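PDB 4Y9J: protein ACDH-11, isoform b from Caenorhabditis elegans, which belongs to the flavin-containing acyl-CoA dehydrogenase family and binds flavin-adenine dinucleotide in a tetrameric assembly. Local coordinates for residues D120-R125 and A375-G380; E391-R396 and G462-L467; L452-L457 and S522-I527; E475-N480 and S536-I541. One frame throughout, in Å; residues are numbered along the deposited sequence.

Contact 1 (D120-R125 and A375-G380); sequences DPFVRR and AARLLG
Helix-to-helix packing between the N-terminal helical domain and the C-terminal helical domain of the acyl-CoA dehydrogenase fold brings Phe122 and Arg125 against Gly380 and its neighbours. Helix 121-135 begins here, and it and helix 352-383 run in roughly opposite directions, inclined to each other, with the two local axes at 145° and 7.5 Å apart at their closest. Such closeness illustrates how a glycine lets two helix backbones come together: CA of Phe122 lies 3.6 Å from CA of Gly380, backbone against backbone with no side chain between them on the glycine side. Pro121 adds its CB against the Gly380 carbonyl oxygen. Phe122 reaches past the glycine to Arg377, whose CG sits at the edge of the ring near its plane, 4.0 Å from CD2, so the aliphatic part of the arginine does the touching while its guanidinium is turned 72° from the ring and pairs with Glu374. At the start of the first helix, Asp120 serves as N-cap, its OD1 accepting from the backbone N of Phe122 at 3.3 Å.

Arg125 fills the next turn. Its CG stands beside the backbone N (chi1 -74°) and the chain bends at chi2, which carries it past Gly380 and over Leu379. Salt bridges to Glu383 and Asp150, together with a hydrogen bond to Gln128, hold the buried guanidinium, and Tyr115 makes a cation-pi contact with it. Across the contact, CD2 of Leu379 covers one face of this group, 3.5 Å from Arg125 NE.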
# COMPACT_ATOMS: atom_id res chain seq x y z
N ASP B 120 -7.35 -17.78 46.60
CA ASP B 120 -8.74 -17.45 46.84
C ASP B 120 -9.45 -16.78 45.62
O ASP B 120 -9.05 -15.70 45.20
CB ASP B 120 -8.69 -16.44 47.97
CG ASP B 120 -10.01 -16.23 48.62
OD1 ASP B 120 -11.01 -16.19 47.93
OD2 ASP B 120 -10.04 -16.14 49.89
N PRO B 121 -10.57 -17.33 45.14
CA PRO B 121 -11.16 -16.74 43.92
C PRO B 121 -11.46 -15.24 43.96
O PRO B 121 -11.33 -14.54 42.92
CB PRO B 121 -12.44 -17.55 43.74
CG PRO B 121 -12.13 -18.86 44.34
CD PRO B 121 -11.21 -18.60 45.51
N PHE B 122 -11.82 -14.72 45.13
CA PHE B 122 -12.15 -13.28 45.19
C PHE B 122 -10.86 -12.48 44.94
O PHE B 122 -10.88 -11.46 44.27
CB PHE B 122 -12.91 -12.96 46.52
CG PHE B 122 -12.36 -11.81 47.31
CD1 PHE B 122 -11.29 -11.99 48.15
CD2 PHE B 122 -12.95 -10.59 47.26
CE1 PHE B 122 -10.79 -10.96 48.91
CE2 PHE B 122 -12.47 -9.55 48.02
CZ PHE B 122 -11.36 -9.72 48.80
N VAL B 123 -9.74 -12.99 45.46
CA VAL B 123 -8.46 -12.30 45.30
C VAL B 123 -8.04 -12.35 43.84
O VAL B 123 -7.61 -11.37 43.27
CB VAL B 123 -7.38 -12.96 46.19
CG1 VAL B 123 -5.96 -12.58 45.77
CG2 VAL B 123 -7.63 -12.59 47.66
N ARG B 124 -8.08 -13.53 43.28
CA ARG B 124 -7.51 -13.68 42.00
C ARG B 124 -8.26 -12.95 40.90
O ARG B 124 -7.64 -12.53 39.95
CB ARG B 124 -7.26 -15.14 41.74
CG ARG B 124 -8.45 -15.94 41.34
CD ARG B 124 -8.14 -17.42 41.59
NE ARG B 124 -9.27 -18.15 41.03
CZ ARG B 124 -9.73 -19.32 41.44
NH1 ARG B 124 -9.14 -19.95 42.43
NH2 ARG B 124 -10.82 -19.81 40.88
N ARG B 125 -9.57 -12.70 41.04
CA ARG B 125 -10.26 -11.97 40.02
C ARG B 125 -9.93 -10.50 40.14
O ARG B 125 -9.82 -9.80 39.14
CB ARG B 125 -11.79 -12.21 40.02
CG ARG B 125 -12.23 -13.58 39.49
CD ARG B 125 -11.90 -13.76 38.00
NE ARG B 125 -12.66 -14.84 37.38
CZ ARG B 125 -12.56 -15.23 36.12
NH1 ARG B 125 -11.66 -14.67 35.28
NH2 ARG B 125 -13.35 -16.20 35.70
N ALA B 375 -17.63 -5.26 40.42
CA ALA B 375 -17.91 -6.45 39.55
C ALA B 375 -16.86 -7.60 39.72
O ALA B 375 -17.22 -8.76 39.81
CB ALA B 375 -18.06 -6.02 38.11
N ALA B 376 -15.58 -7.27 39.76
CA ALA B 376 -14.48 -8.22 39.97
C ALA B 376 -14.62 -8.92 41.32
O ALA B 376 -14.47 -10.13 41.40
CB ALA B 376 -13.15 -7.51 39.92
N ARG B 377 -14.88 -8.13 42.35
CA ARG B 377 -15.18 -8.65 43.73
C ARG B 377 -16.32 -9.62 43.71
O ARG B 377 -16.19 -10.74 44.23
CB ARG B 377 -15.52 -7.51 44.68
CG ARG B 377 -15.67 -7.88 46.11
CD ARG B 377 -16.11 -6.72 47.00
NE ARG B 377 -17.51 -6.35 46.79
CZ ARG B 377 -18.53 -6.88 47.43
NH1 ARG B 377 -18.32 -7.81 48.35
NH2 ARG B 377 -19.76 -6.50 47.14
N LEU B 378 -17.44 -9.22 43.12
CA LEU B 378 -18.66 -10.05 43.06
C LEU B 378 -18.46 -11.31 42.21
O LEU B 378 -19.01 -12.37 42.54
CB LEU B 378 -19.86 -9.27 42.48
CG LEU B 378 -20.37 -8.12 43.37
CD1 LEU B 378 -21.27 -7.21 42.52
CD2 LEU B 378 -21.08 -8.65 44.57
N LEU B 379 -17.61 -11.22 41.20
CA LEU B 379 -17.34 -12.39 40.35
C LEU B 379 -16.56 -13.41 41.15
O LEU B 379 -16.85 -14.61 41.14
CB LEU B 379 -16.57 -11.99 39.09
CG LEU B 379 -16.17 -13.13 38.13
CD1 LEU B 379 -17.40 -13.85 37.61
CD2 LEU B 379 -15.33 -12.60 36.98
N GLY B 380 -15.53 -12.92 41.82
CA GLY B 380 -14.71 -13.78 42.66
C GLY B 380 -15.49 -14.48 43.76
O GLY B 380 -15.36 -15.72 43.95

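Contact 2 (E391-R396 and G462-L467); sequences EAMMLR and GKENIL. With UCC (S-{(3S,5R,9R)-1-[(2R,3S,4R,5R)-5-(6-amino-9H-purin-9-yl)-4-hydroxy-3-(phosphonooxy)tetrahydrofuran-2-yl]-3,5,9-trihydroxy-8,8-dimethyl-3,5-dioxido-10,14-dioxo-2,4,6-trioxa-11,15-diaza-3lambda~5~,5lambda~5~-diphosphaheptadecan-17-yl} undecanethioate), chain F.
With CG beside its backbone N and anti to the carbonyl carbon (chi1 -74°), and the methyl end bent at chi3, Met393 extends its thioether across the chain that leads into helix 466-478. Its CG lies 3.7 Å from Glu464 OE1, and the sulfur passes close to the Glu464 CB and the Asn465 carbonyl oxygen. Met394 leaves its helix on another side, yet two successive bends return its CE to 4.3 Å from CG2 of Ile466, an apolar meeting on the buried side.

Arg396 takes a different course: CG is anti to the backbone N (chi1 178°), and after a bend at chi2 the guanidinium reaches the bound UCC. One face lies on the adenine, with UCC N1 3.2 Å above the plane and over its centre. Asp455 forms a salt bridge with Arg396 NH2, fixing the group from a neighbouring helix. The Lys463 chain crosses that of Arg396 at about a right angle, bringing NZ to 3.8 Å from NE. A water in the plane of the guanidinium, at its edge, accepts from Arg396 NE at 2.9 Å and from Lys463 NZ at 2.7 Å, and probably eases the proximity of the two positive charges. Asn465, meanwhile, is the N-cap of helix 466-478, its OD1 accepting from Leu468 N. The whole forms a loop-to-helix junction beside the UCC pocket, where one face of an arginine's guanidinium lies over N1 and C6 of the adenine.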
# COMPACT_ATOMS: atom_id res chain seq x y z
N GLU B 391 -25.38 -10.66 46.83
CA GLU B 391 -24.18 -10.62 46.00
C GLU B 391 -24.36 -11.40 44.69
O GLU B 391 -23.85 -11.00 43.63
CB GLU B 391 -22.97 -11.11 46.80
CG GLU B 391 -22.39 -10.03 47.71
CD GLU B 391 -21.62 -10.58 48.91
OE1 GLU B 391 -21.70 -11.81 49.17
OE2 GLU B 391 -20.93 -9.77 49.60
N ALA B 392 -25.08 -12.51 44.73
CA ALA B 392 -25.36 -13.22 43.47
C ALA B 392 -26.21 -12.37 42.55
O ALA B 392 -25.93 -12.26 41.36
CB ALA B 392 -26.06 -14.53 43.77
N MET B 393 -27.25 -11.73 43.11
CA MET B 393 -28.10 -10.85 42.27
C MET B 393 -27.33 -9.66 41.70
O MET B 393 -27.49 -9.34 40.52
CB MET B 393 -29.36 -10.38 43.02
CG MET B 393 -30.38 -11.51 43.17
SD MET B 393 -31.89 -10.98 44.01
CE MET B 393 -31.35 -11.14 45.70
N MET B 394 -26.52 -9.01 42.53
CA MET B 394 -25.75 -7.87 42.09
C MET B 394 -24.71 -8.23 41.02
O MET B 394 -24.40 -7.39 40.15
CB MET B 394 -25.08 -7.16 43.27
CG MET B 394 -26.05 -6.39 44.15
SD MET B 394 -27.17 -5.37 43.18
CE MET B 394 -28.61 -6.44 43.03
N LEU B 395 -24.19 -9.46 41.02
CA LEU B 395 -23.29 -9.88 39.93
C LEU B 395 -24.03 -9.93 38.62
O LEU B 395 -23.53 -9.46 37.62
CB LEU B 395 -22.70 -11.27 40.19
CG LEU B 395 -21.77 -11.90 39.15
CD1 LEU B 395 -20.63 -10.99 38.67
CD2 LEU B 395 -21.25 -13.22 39.69
N ARG B 396 -25.24 -10.46 38.63
CA ARG B 396 -25.99 -10.60 37.38
C ARG B 396 -26.43 -9.26 36.82
O ARG B 396 -26.40 -9.05 35.58
CB ARG B 396 -27.21 -11.51 37.59
CG ARG B 396 -28.07 -11.65 36.33
CD ARG B 396 -27.43 -12.41 35.17
NE ARG B 396 -28.28 -12.46 33.99
CZ ARG B 396 -28.23 -11.61 32.95
NH1 ARG B 396 -27.30 -10.63 32.88
NH2 ARG B 396 -29.10 -11.76 31.95
N GLY B 462 -37.08 -11.97 35.60
CA GLY B 462 -37.22 -13.36 36.02
C GLY B 462 -38.30 -13.35 37.08
O GLY B 462 -39.42 -13.86 36.87
N LYS B 463 -37.93 -12.92 38.28
CA LYS B 463 -36.72 -13.40 38.89
C LYS B 463 -36.95 -13.57 40.42
O LYS B 463 -37.95 -14.18 40.88
CB LYS B 463 -35.52 -12.48 38.56
CG LYS B 463 -34.17 -13.20 38.63
CD LYS B 463 -33.25 -12.88 37.43
CE LYS B 463 -32.02 -13.76 37.49
NZ LYS B 463 -31.08 -13.30 36.46
N GLU B 464 -35.98 -13.07 41.18
CA GLU B 464 -36.15 -12.66 42.54
C GLU B 464 -36.08 -11.13 42.49
O GLU B 464 -35.90 -10.51 41.42
CB GLU B 464 -35.03 -13.24 43.43
CG GLU B 464 -34.53 -14.64 43.07
CD GLU B 464 -33.41 -14.64 42.03
OE1 GLU B 464 -33.02 -13.57 41.53
OE2 GLU B 464 -32.90 -15.74 41.70
N ASN B 465 -36.23 -10.52 43.65
CA ASN B 465 -36.39 -9.08 43.76
C ASN B 465 -35.05 -8.37 43.60
O ASN B 465 -34.38 -8.02 44.60
CB ASN B 465 -37.07 -8.70 45.08
CG ASN B 465 -37.72 -7.35 44.99
OD1 ASN B 465 -37.30 -6.49 44.19
ND2 ASN B 465 -38.77 -7.16 45.76
N ILE B 466 -34.68 -8.15 42.33
CA ILE B 466 -33.40 -7.51 42.01
C ILE B 466 -33.41 -6.09 42.57
O ILE B 466 -32.43 -5.64 43.13
CB ILE B 466 -33.04 -7.51 40.48
CG1 ILE B 466 -32.45 -8.86 40.04
CG2 ILE B 466 -31.92 -6.57 40.22
CD1 ILE B 466 -33.50 -9.92 39.89
N LEU B 467 -34.53 -5.39 42.47
CA LEU B 467 -34.55 -4.03 43.00
C LEU B 467 -34.36 -3.93 44.53
O LEU B 467 -33.62 -3.09 45.01
CB LEU B 467 -35.86 -3.36 42.61
CG LEU B 467 -35.79 -1.84 42.72
CD1 LEU B 467 -35.07 -1.37 41.48
CD2 LEU B 467 -37.19 -1.19 42.94
OA1 UCC F . -18.99 -9.20 19.75
CA1 UCC F . -18.38 -10.32 19.96
CA2 UCC F . -16.87 -10.57 20.10
CA3 UCC F . -15.95 -9.43 20.37
CA4 UCC F . -14.84 -9.80 21.41
CA5 UCC F . -15.09 -9.01 22.71
CA6 UCC F . -13.81 -8.48 23.27
CA7 UCC F . -14.05 -7.70 24.55
CA8 UCC F . -12.63 -7.51 24.91
CA9 UCC F . -12.14 -6.23 25.33
C10 UCC F . -11.18 -5.62 24.40
C11 UCC F . -11.92 -4.37 23.97
S UCC F . -19.10 -11.82 20.07
CP1 UCC F . -20.91 -11.62 19.84
CP2 UCC F . -21.60 -10.77 20.87
NP1 UCC F . -23.07 -10.88 20.80
CP3 UCC F . -23.77 -10.41 21.83
OP1 UCC F . -23.28 -9.78 22.77
CP4 UCC F . -25.25 -10.73 21.86
CP5 UCC F . -26.04 -9.44 22.07
NP2 UCC F . -27.41 -9.91 22.26
CP6 UCC F . -27.90 -10.33 23.43
OP2 UCC F . -27.28 -10.27 24.48
CP8 UCC F . -29.34 -10.80 23.37
OP3 UCC F . -30.05 -10.23 24.51
CPB UCC F . -29.58 -12.28 23.54
CP7 UCC F . -28.80 -13.04 24.63
CP9 UCC F . -28.66 -12.85 22.38
CPA UCC F . -30.89 -12.79 22.91
O7 UCC F . -30.98 -14.23 23.08
P2 UCC F . -32.43 -14.96 23.00
O21 UCC F . -32.26 -16.46 23.15
O22 UCC F . -33.19 -14.28 21.86
O6 UCC F . -33.11 -14.33 24.34
P1 UCC F . -33.61 -15.08 25.65
O11 UCC F . -34.70 -16.10 25.37
O12 UCC F . -33.89 -13.94 26.58
O5' UCC F . -32.20 -15.84 26.11
C5' UCC F . -32.15 -17.28 26.18
C4' UCC F . -31.63 -17.76 27.55
C3' UCC F . -32.54 -17.30 28.68
O3' UCC F . -32.45 -18.30 29.66
P3 UCC F . -33.68 -19.20 30.08
O33 UCC F . -33.05 -20.17 31.05
O32 UCC F . -34.04 -19.95 28.82
O31 UCC F . -34.71 -18.19 30.64
C2' UCC F . -31.92 -16.02 29.23
O2' UCC F . -32.09 -15.80 30.63
O4' UCC F . -30.34 -17.19 27.82
C1' UCC F . -30.45 -16.37 28.98
N9 UCC F . -29.53 -15.23 28.89
C4 UCC F . -28.65 -14.96 29.85
N3 UCC F . -28.28 -15.55 31.01
C8 UCC F . -29.48 -14.29 27.91
N7 UCC F . -28.52 -13.40 28.21
C5 UCC F . -27.96 -13.76 29.39
C6 UCC F . -26.84 -13.27 30.25
N6 UCC F . -26.16 -12.16 29.87
N1 UCC F . -26.60 -13.93 31.43
C2 UCC F . -27.30 -15.03 31.78
O HOH W 1 -29.60 -14.92 34.92

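Contact 3 (L452-L457 and S522-I527); sequences LSLDVL and SVARHI. With FAD (flavin-adenine dinucleotide), chain E.
Beside the adenine end of the flavin-adenine dinucleotide pocket, helix 449-461 packs its Ser453, Leu454 and Leu457 against the first turn of helix 524-545. Small residues set the spacing, a worked case of close helix contact: the CA atoms of Ser453 and Arg525 are 5.2 Å apart. Ser453 lays its CB over the Ala524 carbonyl, 3.6 Å from the oxygen. Its OG, beside the backbone N (chi1 -64°), comes to 3.3 Å from Arg525 CA, while its hydrogen bond goes to Thr449 O, one turn back in its own helix.

Two leucines share the Ala524 methyl. Leu457 approaches it with CD1 at 3.7 Å, and sends its other branch, CD2, to CD1 of Ile527 at 4.2 Å. Leu454 divides its two methyls between protein and cofactor: CD2 faces the Ala524 CB, whereas CD1 lies 3.5 Å from the adenine amino nitrogen N6A of the flavin-adenine dinucleotide.

Arg525, bent at chi3, has its NE hydrogen-bonded to Asn450 and its NH2 in a salt bridge with Glu416 of the second subunit. Leu353 of that subunit also packs on Leu454 and Ala524. Asp455, on the same helix as Leu454, touches UCC and forms a salt bridge with Arg458. Helix 449-461 thus contributes residues to two ligand pockets and to a subunit interface, in the C-terminal helical domain of an acyl-CoA dehydrogenase fold.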
# COMPACT_ATOMS: atom_id res chain seq x y z
N LEU B 452 -27.88 -4.11 25.72
CA LEU B 452 -27.56 -4.41 27.12
C LEU B 452 -28.51 -3.76 28.10
O LEU B 452 -28.75 -4.30 29.23
CB LEU B 452 -26.11 -4.09 27.45
CG LEU B 452 -25.09 -4.97 26.72
CD1 LEU B 452 -23.69 -4.66 27.21
CD2 LEU B 452 -25.35 -6.46 26.88
N SER B 453 -29.03 -2.59 27.76
CA SER B 453 -30.07 -1.98 28.60
C SER B 453 -31.32 -2.88 28.67
O SER B 453 -31.95 -2.98 29.71
CB SER B 453 -30.43 -0.57 28.12
OG SER B 453 -29.34 0.35 28.22
N LEU B 454 -31.61 -3.58 27.57
CA LEU B 454 -32.66 -4.56 27.56
C LEU B 454 -32.33 -5.80 28.41
O LEU B 454 -33.24 -6.38 29.00
CB LEU B 454 -32.97 -4.96 26.15
CG LEU B 454 -33.64 -3.86 25.34
CD1 LEU B 454 -33.85 -4.35 23.95
CD2 LEU B 454 -34.96 -3.48 25.91
N ASP B 455 -31.05 -6.16 28.50
CA ASP B 455 -30.60 -7.26 29.36
C ASP B 455 -30.79 -6.86 30.79
O ASP B 455 -31.18 -7.69 31.63
CB ASP B 455 -29.14 -7.65 29.11
CG ASP B 455 -28.70 -8.87 29.95
OD1 ASP B 455 -29.39 -9.92 29.88
OD2 ASP B 455 -27.66 -8.83 30.68
N VAL B 456 -30.54 -5.59 31.10
CA VAL B 456 -30.83 -5.15 32.46
C VAL B 456 -32.32 -5.43 32.80
O VAL B 456 -32.69 -5.86 33.94
CB VAL B 456 -30.47 -3.66 32.64
CG1 VAL B 456 -30.97 -3.18 33.98
CG2 VAL B 456 -28.98 -3.46 32.57
N LEU B 457 -33.19 -5.15 31.83
CA LEU B 457 -34.61 -5.43 32.00
C LEU B 457 -34.90 -6.96 32.07
O LEU B 457 -35.74 -7.40 32.85
CB LEU B 457 -35.44 -4.77 30.90
CG LEU B 457 -35.41 -3.24 30.89
CD1 LEU B 457 -36.46 -2.80 29.88
CD2 LEU B 457 -35.68 -2.60 32.26
N SER B 522 -38.87 1.57 26.28
CA SER B 522 -38.54 2.90 25.74
C SER B 522 -37.49 3.61 26.57
O SER B 522 -36.59 4.30 26.03
CB SER B 522 -39.80 3.79 25.65
OG SER B 522 -39.44 4.81 24.74
N VAL B 523 -37.54 3.35 27.88
CA VAL B 523 -36.65 4.04 28.82
C VAL B 523 -35.58 3.11 29.37
O VAL B 523 -34.96 3.39 30.39
CB VAL B 523 -37.43 4.74 29.95
CG1 VAL B 523 -38.27 5.89 29.37
CG2 VAL B 523 -38.36 3.79 30.70
N ALA B 524 -35.33 2.00 28.68
CA ALA B 524 -34.39 1.01 29.26
C ALA B 524 -32.98 1.62 29.51
O ALA B 524 -32.33 1.31 30.50
CB ALA B 524 -34.31 -0.19 28.36
N ARG B 525 -32.48 2.52 28.63
CA ARG B 525 -31.18 3.08 28.83
C ARG B 525 -31.13 4.03 30.03
O ARG B 525 -30.16 4.07 30.77
CB ARG B 525 -30.68 3.79 27.50
CG ARG B 525 -29.30 4.34 27.66
CD ARG B 525 -28.82 5.24 26.51
NE ARG B 525 -28.66 4.51 25.28
CZ ARG B 525 -27.79 4.88 24.33
NH1 ARG B 525 -27.01 5.97 24.48
NH2 ARG B 525 -27.72 4.16 23.25
N HIS B 526 -32.18 4.82 30.22
CA HIS B 526 -32.26 5.72 31.35
C HIS B 526 -32.28 4.95 32.69
O HIS B 526 -31.63 5.34 33.61
CB HIS B 526 -33.48 6.62 31.24
CG HIS B 526 -33.48 7.49 30.03
ND1 HIS B 526 -33.73 7.01 28.76
CD2 HIS B 526 -33.27 8.82 29.89
CE1 HIS B 526 -33.67 8.02 27.89
NE2 HIS B 526 -33.39 9.12 28.56
N ILE B 527 -33.02 3.84 32.74
CA ILE B 527 -33.04 2.94 33.90
C ILE B 527 -31.63 2.39 34.14
O ILE B 527 -31.10 2.55 35.25
CB ILE B 527 -34.06 1.79 33.70
CG1 ILE B 527 -35.47 2.35 33.65
CG2 ILE B 527 -33.90 0.70 34.78
CD1 ILE B 527 -36.57 1.38 33.27
PA FAD E . -27.76 -4.87 14.83
O1A FAD E . -28.45 -5.67 15.95
O2A FAD E . -28.24 -5.11 13.39
O5B FAD E . -28.05 -3.30 15.03
C5B FAD E . -27.68 -2.68 16.26
C4B FAD E . -28.64 -1.55 16.50
O4B FAD E . -29.94 -2.17 16.57
C3B FAD E . -28.39 -0.79 17.76
O3B FAD E . -29.04 0.53 17.75
C2B FAD E . -29.23 -1.63 18.71
O2B FAD E . -29.54 -0.90 19.91
C1B FAD E . -30.48 -1.89 17.85
N9A FAD E . -31.30 -2.99 18.38
C8A FAD E . -31.05 -4.34 18.26
N7A FAD E . -32.00 -5.04 18.94
C5A FAD E . -32.88 -4.15 19.48
C6A FAD E . -34.10 -4.23 20.29
N6A FAD E . -34.59 -5.44 20.66
N1A FAD E . -34.69 -3.05 20.63
C2A FAD E . -34.18 -1.86 20.29
N3A FAD E . -33.09 -1.71 19.54
C4A FAD E . -32.41 -2.81 19.11
N1 FAD E . -19.38 -11.06 16.79
C2 FAD E . -18.98 -12.35 17.00
O2 FAD E . -19.87 -13.20 17.25
N3 FAD E . -17.74 -12.72 17.09
C4 FAD E . -16.70 -11.95 16.90
O4 FAD E . -15.56 -12.37 16.97
C4X FAD E . -17.04 -10.51 16.63
N5 FAD E . -15.98 -9.65 16.29
C5X FAD E . -16.42 -8.32 16.03
C6 FAD E . -15.37 -7.41 15.75
C7 FAD E . -15.72 -6.04 15.50
C7M FAD E . -14.57 -5.12 15.25
C8 FAD E . -17.13 -5.67 15.47
C8M FAD E . -17.52 -4.21 15.18
C9 FAD E . -18.16 -6.56 15.75
C9A FAD E . -17.83 -7.93 16.01
N10 FAD E . -18.84 -8.83 16.23
C10 FAD E . -18.43 -10.16 16.52
C1' FAD E . -20.21 -8.48 16.11
C2' FAD E . -20.91 -7.72 17.24
O2' FAD E . -21.23 -8.54 18.34
C3' FAD E . -22.19 -7.11 16.67
O3' FAD E . -21.75 -6.15 15.73
C4' FAD E . -23.05 -6.50 17.76
O4' FAD E . -23.50 -7.48 18.69
C5' FAD E . -24.23 -5.73 17.16
O5' FAD E . -25.06 -6.65 16.33
P FAD E . -25.26 -6.26 14.73
O1P FAD E . -23.93 -5.92 14.19
O2P FAD E . -26.11 -7.35 14.12
O3P FAD E . -26.17 -4.91 14.84

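Contact 4 (E475-N480 and S536-I541); sequences EQLLGN and SGALLI
Leu477 and Leu478 press the last turn of helix 466-478 onto Ala538, Leu539 and Ile541 of helix 524-545, and all five side chains are buried. The small Ala538 lets the helices draw together, its CA lying 5.8 Å from that of Leu477. Leu477 carries its CG beside the backbone N (chi1 -78°), directing CD1 into the notch between Ala538 CB at 3.8 Å and Leu539 CG at 3.9 Å; CD2 meets the Leu539 CD2 methyl at 4.0 Å. Leu478 works from the other flank of Ala538 with a single branch: its CD2 stands 3.8 Å from CD1 of Ile541 and also rests on the alanine. Val495 of helix 486-512 packs on Leu478 from outside the pair, and Cys562 of helix 552-563 on Ile541.

The polar side differs sharply. Glu475 and Gln476 lie on exposed parts of the first helix and do not touch the second. The helix then ends: Gly479 leaves helical geometry, although its N still bonds to Glu475 O at 2.7 Å, and the chain continues as a loop through exposed Asn480. With no hydrogen bond or ion pair crossing between the segments, their attachment rests on aliphatic packing and the burial of apolar surface.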
# COMPACT_ATOMS: atom_id res chain seq x y z
N GLU B 475 -27.57 0.51 50.49
CA GLU B 475 -27.57 0.86 51.93
C GLU B 475 -26.36 0.29 52.72
O GLU B 475 -25.83 1.00 53.69
CB GLU B 475 -28.89 0.50 52.59
CG GLU B 475 -29.23 -0.98 52.47
CD GLU B 475 -29.54 -1.70 53.79
OE1 GLU B 475 -30.50 -1.29 54.49
OE2 GLU B 475 -28.83 -2.71 54.07
N GLN B 476 -25.84 -0.89 52.32
CA GLN B 476 -24.61 -1.36 52.98
C GLN B 476 -23.47 -0.37 52.78
O GLN B 476 -22.70 -0.03 53.71
CB GLN B 476 -24.15 -2.68 52.38
CG GLN B 476 -25.13 -3.81 52.59
CD GLN B 476 -24.68 -5.12 51.96
OE1 GLN B 476 -23.92 -5.17 51.00
NE2 GLN B 476 -25.13 -6.21 52.54
N LEU B 477 -23.38 0.09 51.54
CA LEU B 477 -22.31 0.98 51.13
C LEU B 477 -22.48 2.32 51.90
O LEU B 477 -21.53 2.92 52.46
CB LEU B 477 -22.33 1.18 49.63
CG LEU B 477 -21.74 0.00 48.82
CD1 LEU B 477 -22.04 0.14 47.33
CD2 LEU B 477 -20.22 -0.12 49.03
N LEU B 478 -23.73 2.76 51.99
CA LEU B 478 -23.97 4.08 52.56
C LEU B 478 -23.85 4.03 54.11
O LEU B 478 -23.48 5.03 54.74
CB LEU B 478 -25.34 4.62 52.13
CG LEU B 478 -25.47 4.97 50.63
CD1 LEU B 478 -26.82 5.59 50.41
CD2 LEU B 478 -24.36 5.87 50.13
N GLY B 479 -24.19 2.89 54.71
CA GLY B 479 -23.90 2.69 56.16
C GLY B 479 -22.37 2.74 56.24
O GLY B 479 -21.70 2.39 55.27
N ASN B 480 -21.80 3.21 57.35
CA ASN B 480 -20.36 3.60 57.35
C ASN B 480 -19.97 4.80 56.43
O ASN B 480 -18.78 5.11 56.36
CB ASN B 480 -19.35 2.40 57.20
CG ASN B 480 -19.75 1.36 56.13
OD1 ASN B 480 -19.38 1.48 54.93
ND2 ASN B 480 -20.48 0.33 56.56
N SER B 536 -22.35 3.53 41.45
CA SER B 536 -20.99 4.10 41.37
C SER B 536 -20.82 5.16 42.48
O SER B 536 -19.77 5.24 43.16
CB SER B 536 -20.69 4.69 39.99
OG SER B 536 -20.64 3.69 38.98
N GLY B 537 -21.85 5.97 42.69
CA GLY B 537 -21.78 6.98 43.71
C GLY B 537 -21.58 6.42 45.10
O GLY B 537 -20.80 6.94 45.94
N ALA B 538 -22.38 5.41 45.40
CA ALA B 538 -22.31 4.76 46.72
C ALA B 538 -20.92 4.13 46.97
O ALA B 538 -20.39 4.18 48.10
CB ALA B 538 -23.35 3.67 46.78
N LEU B 539 -20.34 3.58 45.91
CA LEU B 539 -18.99 3.02 45.94
C LEU B 539 -17.97 4.10 46.19
O LEU B 539 -17.12 3.94 47.04
CB LEU B 539 -18.68 2.26 44.67
CG LEU B 539 -19.32 0.89 44.57
CD1 LEU B 539 -19.36 0.49 43.14
CD2 LEU B 539 -18.58 -0.15 45.41
N LEU B 540 -18.12 5.24 45.53
CA LEU B 540 -17.22 6.36 45.73
C LEU B 540 -17.28 6.88 47.16
O LEU B 540 -16.27 7.29 47.72
CB LEU B 540 -17.56 7.51 44.73
CG LEU B 540 -17.04 7.30 43.31
CD1 LEU B 540 -17.62 8.34 42.39
CD2 LEU B 540 -15.52 7.36 43.27
N ILE B 541 -18.46 6.83 47.76
CA ILE B 541 -18.68 7.36 49.08
C ILE B 541 -18.00 6.43 50.08
O ILE B 541 -17.36 6.92 51.01
CB ILE B 541 -20.17 7.49 49.43
CG1 ILE B 541 -20.77 8.71 48.74
CG2 ILE B 541 -20.39 7.72 50.93
CD1 ILE B 541 -22.27 8.64 48.59

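In the fold
Contact 4 is the wholly buried member, made of aliphatic side chains alone, whereas contact 2 lies partly at the surface and combines methionine packing with a water, charged groups and a ligand. Contacts 1 and 3 fall between: glycine in one, serine and alanine in the other, accompany the close backbones, and Arg125 of contact 1 is buried among several partners while Arg525 of contact 3 is partly exposed. Helix 466-478 serves contacts 2 and 4, and helix 524-545 serves contacts 3 and 4. Contact 2 touches contact 3 through the Arg396-Asp455 salt bridge, and touches contact 1 where Leu378 packs on Glu391 and Met394. Contact 3 alone of the four also meets a second subunit.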